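PDB 7MQ5: universal stress protein from Pseudomonas aeruginosa UCBPP-PA14, which is of unknown molecular function but belongs to the universal stress protein family, whose members are generally linked to bacterial stress survival and often bind nucleotides. Local coordinates for residues A[138-143]-A[241-246]; A[224-229]-A[260-265]. All coordinates share one frame; numbering follows the deposited sequence.

Interactions 1 and 2 join strands and helices of the same universal stress protein family region in two chemically distinct ways. Interaction 1 pairs strands 136-141 and 240-244 inside the sheet, is fully buried, and rests on backbone hydrogen bonds. Interaction 2 packs helix 225-236 against helix 258-264; it is only partly buried and relies on apolar side-chain contact, with D226 on its more open side. The segments alternate along the chain: strand 136-141, helix 225-236, strand 240-244, helix 258-264. The layers also touch directly: A140 CB lies 3.8 Å from I229 CD1, and I243 CD1 lies 3.9 Å from A260 CB.

Interaction 1: residues A[138-143]-A[241-246]; sequences LAAVDV and TVIGTV
L138 and V242 are joined in the parallel ladder between strands 136-141 and 240-244, neighbours in the sheet although nearly a hundred residues separate them in sequence. V242 N donates to L138 O at 2.8 Å, and V242 O in turn accepts from A140 N at 3.0 Å, so V242 grips the residues on both sides of A139. The second bond runs almost straight down the carbonyl, with a C=O...N angle of 177°. L138 O is also approached by T241 CA at 3.2 Å, a CA-H...O contact that supplements the N-H...O hydrogen bond from V242.

Packing is closest at this end. The L138 and T241 side chains run alongside each other on one face of the sheet, and T241 OG1 stands 4.0 Å from L138 CB. A chi1 of -57° sets OG1 beside the backbone N, where it hydrogen-bonds S269 OG, a partner outside the two strands. A139 and V242 occupy the other face, against helix 148-167. Farther along, A140 CB still meets I243 CG2 at 4.1 Å, but the strands then part. A water bridges the widening gap, donating to A140 O at 2.8 Å and accepting from G244 N at 2.9 Å, in place of a direct bond.

The contact thus depends chiefly on main-chain polarity: buried amides and carbonyls pair directly where the strands run close, and at the partly exposed G244 a water takes over.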
loop_
_atom_site.group_PDB
_atom_site.type_symbol
_atom_site.label_atom_id
_atom_site.label_comp_id
_atom_site.label_asym_id
_atom_site.label_seq_id
_atom_site.Cartn_x
_atom_site.Cartn_y
_atom_site.Cartn_z
ATOM N N LEU A 138 -3.705 -5.537 -8.625
ATOM C CA LEU A 138 -3.351 -6.914 -8.232
ATOM C C LEU A 138 -3.359 -7.044 -6.710
ATOM O O LEU A 138 -2.688 -6.267 -6.047
ATOM C CB LEU A 138 -1.968 -7.260 -8.785
ATOM C CG LEU A 138 -1.467 -8.661 -8.453
ATOM C CD1 LEU A 138 -2.381 -9.739 -9.033
ATOM C CD2 LEU A 138 -0.046 -8.811 -8.958
ATOM N N ALA A 139 -4.112 -8.006 -6.195
ATOM C CA ALA A 139 -4.124 -8.330 -4.750
ATOM C C ALA A 139 -3.298 -9.599 -4.537
ATOM O O ALA A 139 -3.528 -10.576 -5.262
ATOM C CB ALA A 139 -5.542 -8.520 -4.274
ATOM N N ALA A 140 -2.395 -9.607 -3.557
ATOM C CA ALA A 140 -1.567 -10.793 -3.253
ATOM C C ALA A 140 -2.071 -11.452 -1.966
ATOM O O ALA A 140 -2.090 -10.798 -0.920
ATOM C CB ALA A 140 -0.113 -10.406 -3.129
ATOM N N VAL A 141 -2.466 -12.717 -2.059
ATOM C CA VAL A 141 -2.938 -13.498 -0.887
ATOM C C VAL A 141 -2.306 -14.898 -0.928
ATOM O O VAL A 141 -1.490 -15.184 -1.838
ATOM C CB VAL A 141 -4.474 -13.573 -0.901
ATOM C CG1 VAL A 141 -5.115 -12.191 -0.845
ATOM C CG2 VAL A 141 -4.968 -14.357 -2.110
ATOM N N ASP A 142 -2.569 -15.697 0.100
ATOM C CA ASP A 142 -2.191 -17.137 0.089
ATOM C C ASP A 142 -3.454 -17.887 0.506
ATOM O O ASP A 142 -3.702 -18.001 1.711
ATOM C CB ASP A 142 -0.981 -17.469 0.969
ATOM C CG ASP A 142 -0.588 -18.946 0.934
ATOM O OD1 ASP A 142 -1.327 -19.748 0.314
ATOM O OD2 ASP A 142 0.458 -19.289 1.523
ATOM N N VAL A 143 -4.241 -18.320 -0.477
ATOM C CA VAL A 143 -5.542 -18.996 -0.188
ATOM C C VAL A 143 -5.310 -20.303 0.594
ATOM O O VAL A 143 -6.275 -20.787 1.195
ATOM C CB VAL A 143 -6.348 -19.225 -1.484
ATOM C CG1 VAL A 143 -6.532 -17.932 -2.270
ATOM C CG2 VAL A 143 -5.737 -20.299 -2.367
ATOM N N THR A 241 -0.254 -2.890 -6.731
ATOM C CA THR A 241 -0.266 -4.219 -6.084
ATOM C C THR A 241 -0.559 -3.967 -4.604
ATOM O O THR A 241 0.088 -3.112 -3.998
ATOM C CB THR A 241 1.043 -4.992 -6.296
ATOM O OG1 THR A 241 1.287 -5.123 -7.698
ATOM C CG2 THR A 241 0.992 -6.375 -5.689
ATOM N N VAL A 242 -1.497 -4.713 -4.047
ATOM C CA VAL A 242 -1.866 -4.625 -2.615
ATOM C C VAL A 242 -1.311 -5.869 -1.935
ATOM O O VAL A 242 -1.620 -6.998 -2.377
ATOM C CB VAL A 242 -3.383 -4.512 -2.423
ATOM C CG1 VAL A 242 -3.698 -4.353 -0.942
ATOM C CG2 VAL A 242 -3.971 -3.375 -3.251
ATOM N N ILE A 243 -0.498 -5.660 -0.903
ATOM C CA ILE A 243 0.132 -6.778 -0.161
ATOM C C ILE A 243 -0.063 -6.575 1.338
ATOM O O ILE A 243 -0.361 -5.445 1.793
ATOM C CB ILE A 243 1.635 -6.906 -0.487
ATOM C CG1 ILE A 243 2.450 -5.752 0.105
ATOM C CG2 ILE A 243 1.869 -7.064 -1.983
ATOM C CD1 ILE A 243 3.940 -5.922 -0.047
ATOM N N GLY A 244 0.080 -7.674 2.067
ATOM C CA GLY A 244 0.104 -7.638 3.531
ATOM C C GLY A 244 1.463 -8.082 4.024
ATOM O O GLY A 244 2.142 -8.857 3.330
ATOM N N THR A 245 1.890 -7.535 5.148
ATOM C CA THR A 245 3.112 -7.984 5.836
ATOM C C THR A 245 2.826 -9.325 6.533
ATOM O O THR A 245 1.665 -9.777 6.568
ATOM C CB THR A 245 3.628 -6.869 6.751
ATOM O OG1 THR A 245 2.603 -6.571 7.697
ATOM C CG2 THR A 245 4.009 -5.630 5.974
ATOM N N VAL A 246 3.856 -9.939 7.096
ATOM C CA VAL A 246 3.724 -11.301 7.684
ATOM C C VAL A 246 2.744 -11.277 8.870
ATOM O O VAL A 246 2.693 -10.291 9.623
ATOM C CB VAL A 246 5.118 -11.869 8.015
ATOM C CG1 VAL A 246 5.856 -11.006 9.030
ATOM C CG2 VAL A 246 5.081 -13.326 8.438
HETATM O O HOH W 1 -0.013 -10.302 0.896
#

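Interaction 2: residues A[224-229]-A[260-265]; sequences PADVLI and AEVVLD
In the Rossmann-like alpha/beta fold of the HUP clan, helix 258-264 is the connection of a beta-alpha-beta unit between the neighbouring parallel strands 240-244 and 270-274, and here it packs beside helix 225-236. The short segments run roughly parallel, at 30° with axes 8.6 Å apart. V262 and V263, successive residues of helix 258-264, face the other helix. V263 reaches deeper: its CG1 meets I229 CG2 at 3.8 Å, the two side chains nearly perpendicular, while its CG2 rests 4.1 Å from D226 CA. Both touching methyls, I229 CG2 and V263 CG1, lie anti to their own backbone N, the valine at chi1 169°.

V262 makes the shallower half of the contact. Its CG1 sits 3.8 Å from D226 CB and at the same distance from D226 O, so an aliphatic methyl covers the base of an acidic side chain. A chi1 of 63° tucks the D226 carboxylate carbon between its own N and C, leaving OD2 4.1 Å from V262 CG1, a distance of packing alone.

Beneath the pair lies the sheet. A225 and L228 rest on A177 and I229 on I175, both of strand 171-178, while L264 packs on V271 and V273 of strand 270-274 and on W113 and L116 of helix 110-118.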
loop_
_atom_site.group_PDB
_atom_site.type_symbol
_atom_site.label_atom_id
_atom_site.label_comp_id
_atom_site.label_asym_id
_atom_site.label_seq_id
_atom_site.Cartn_x
_atom_site.Cartn_y
_atom_site.Cartn_z
ATOM N N PRO A 224 7.802 -19.954 -5.080
ATOM C CA PRO A 224 8.148 -18.904 -4.121
ATOM C C PRO A 224 7.307 -17.626 -4.322
ATOM O O PRO A 224 7.325 -17.077 -5.399
ATOM C CB PRO A 224 9.646 -18.654 -4.378
ATOM C CG PRO A 224 10.104 -19.764 -5.310
ATOM C CD PRO A 224 8.871 -20.231 -6.047
ATOM N N ALA A 225 6.585 -17.180 -3.288
ATOM C CA ALA A 225 5.728 -15.971 -3.413
ATOM C C ALA A 225 6.571 -14.740 -3.762
ATOM O O ALA A 225 6.071 -13.849 -4.487
ATOM C CB ALA A 225 4.950 -15.743 -2.139
ATOM N N ASP A 226 7.810 -14.704 -3.282
ATOM C CA ASP A 226 8.704 -13.541 -3.529
ATOM C C ASP A 226 9.011 -13.410 -5.028
ATOM O O ASP A 226 9.421 -12.321 -5.455
ATOM C CB ASP A 226 9.994 -13.619 -2.709
ATOM C CG ASP A 226 10.885 -14.808 -3.029
ATOM O OD1 ASP A 226 10.345 -15.900 -3.220
ATOM O OD2 ASP A 226 12.118 -14.627 -3.069
ATOM N N VAL A 227 8.897 -14.477 -5.827
ATOM C CA VAL A 227 9.125 -14.276 -7.295
ATOM C C VAL A 227 7.779 -14.366 -8.028
ATOM O O VAL A 227 7.631 -13.716 -9.084
ATOM C CB VAL A 227 10.155 -15.262 -7.885
ATOM C CG1 VAL A 227 11.485 -15.159 -7.158
ATOM C CG2 VAL A 227 9.646 -16.698 -7.884
ATOM N N LEU A 228 6.811 -15.090 -7.471
ATOM C CA LEU A 228 5.525 -15.250 -8.200
ATOM C C LEU A 228 4.724 -13.944 -8.197
ATOM O O LEU A 228 4.120 -13.629 -9.241
ATOM C CB LEU A 228 4.724 -16.394 -7.577
ATOM C CG LEU A 228 5.312 -17.787 -7.787
ATOM C CD1 LEU A 228 4.476 -18.843 -7.086
ATOM C CD2 LEU A 228 5.442 -18.105 -9.268
ATOM N N ILE A 229 4.745 -13.198 -7.093
ATOM C CA ILE A 229 3.954 -11.936 -7.016
ATOM C C ILE A 229 4.496 -10.958 -8.059
ATOM O O ILE A 229 3.727 -10.448 -8.875
ATOM C CB ILE A 229 3.875 -11.384 -5.583
ATOM C CG1 ILE A 229 3.055 -12.316 -4.682
ATOM C CG2 ILE A 229 3.335 -9.960 -5.585
ATOM C CD1 ILE A 229 3.249 -12.079 -3.208
ATOM N N ALA A 260 7.363 -9.769 1.620
ATOM C CA ALA A 260 7.084 -8.339 1.380
ATOM C C ALA A 260 8.389 -7.570 1.147
ATOM O O ALA A 260 8.377 -6.655 0.314
ATOM C CB ALA A 260 6.262 -7.764 2.514
ATOM N N GLU A 261 9.478 -7.937 1.829
ATOM C CA GLU A 261 10.765 -7.222 1.610
ATOM C C GLU A 261 11.185 -7.348 0.142
ATOM O O GLU A 261 11.464 -6.326 -0.522
ATOM C CB GLU A 261 11.860 -7.792 2.510
ATOM C CG GLU A 261 11.729 -7.388 3.965
ATOM C CD GLU A 261 12.812 -7.957 4.862
ATOM O OE1 GLU A 261 13.567 -8.836 4.398
ATOM O OE2 GLU A 261 12.905 -7.516 6.019
ATOM N N VAL A 262 11.193 -8.575 -0.368
ATOM C CA VAL A 262 11.640 -8.789 -1.772
ATOM C C VAL A 262 10.656 -8.131 -2.744
ATOM O O VAL A 262 11.099 -7.431 -3.663
ATOM C CB VAL A 262 11.810 -10.290 -2.067
ATOM C CG1 VAL A 262 12.122 -10.531 -3.536
ATOM C CG2 VAL A 262 12.878 -10.916 -1.178
ATOM N N VAL A 263 9.357 -8.347 -2.559
ATOM C CA VAL A 263 8.352 -7.788 -3.505
ATOM C C VAL A 263 8.442 -6.249 -3.539
ATOM O O VAL A 263 8.410 -5.658 -4.631
ATOM C CB VAL A 263 6.955 -8.313 -3.114
ATOM C CG1 VAL A 263 5.830 -7.607 -3.842
ATOM C CG2 VAL A 263 6.882 -9.820 -3.293
ATOM N N LEU A 264 8.544 -5.606 -2.382
ATOM C CA LEU A 264 8.568 -4.119 -2.352
ATOM C C LEU A 264 9.789 -3.555 -3.078
ATOM O O LEU A 264 9.684 -2.449 -3.617
ATOM C CB LEU A 264 8.530 -3.654 -0.893
ATOM C CG LEU A 264 7.126 -3.424 -0.347
ATOM C CD1 LEU A 264 7.082 -3.524 1.176
ATOM C CD2 LEU A 264 6.583 -2.093 -0.846
ATOM N N ASP A 265 10.894 -4.293 -3.081
ATOM C CA ASP A 265 12.149 -3.850 -3.742
ATOM C C ASP A 265 12.187 -4.282 -5.213
ATOM O O ASP A 265 13.183 -3.953 -5.870
ATOM C CB ASP A 265 13.377 -4.412 -3.018
ATOM C CG ASP A 265 13.924 -3.549 -1.887
ATOM O OD1 ASP A 265 13.417 -2.416 -1.686
ATOM O OD2 ASP A 265 14.863 -4.015 -1.215
#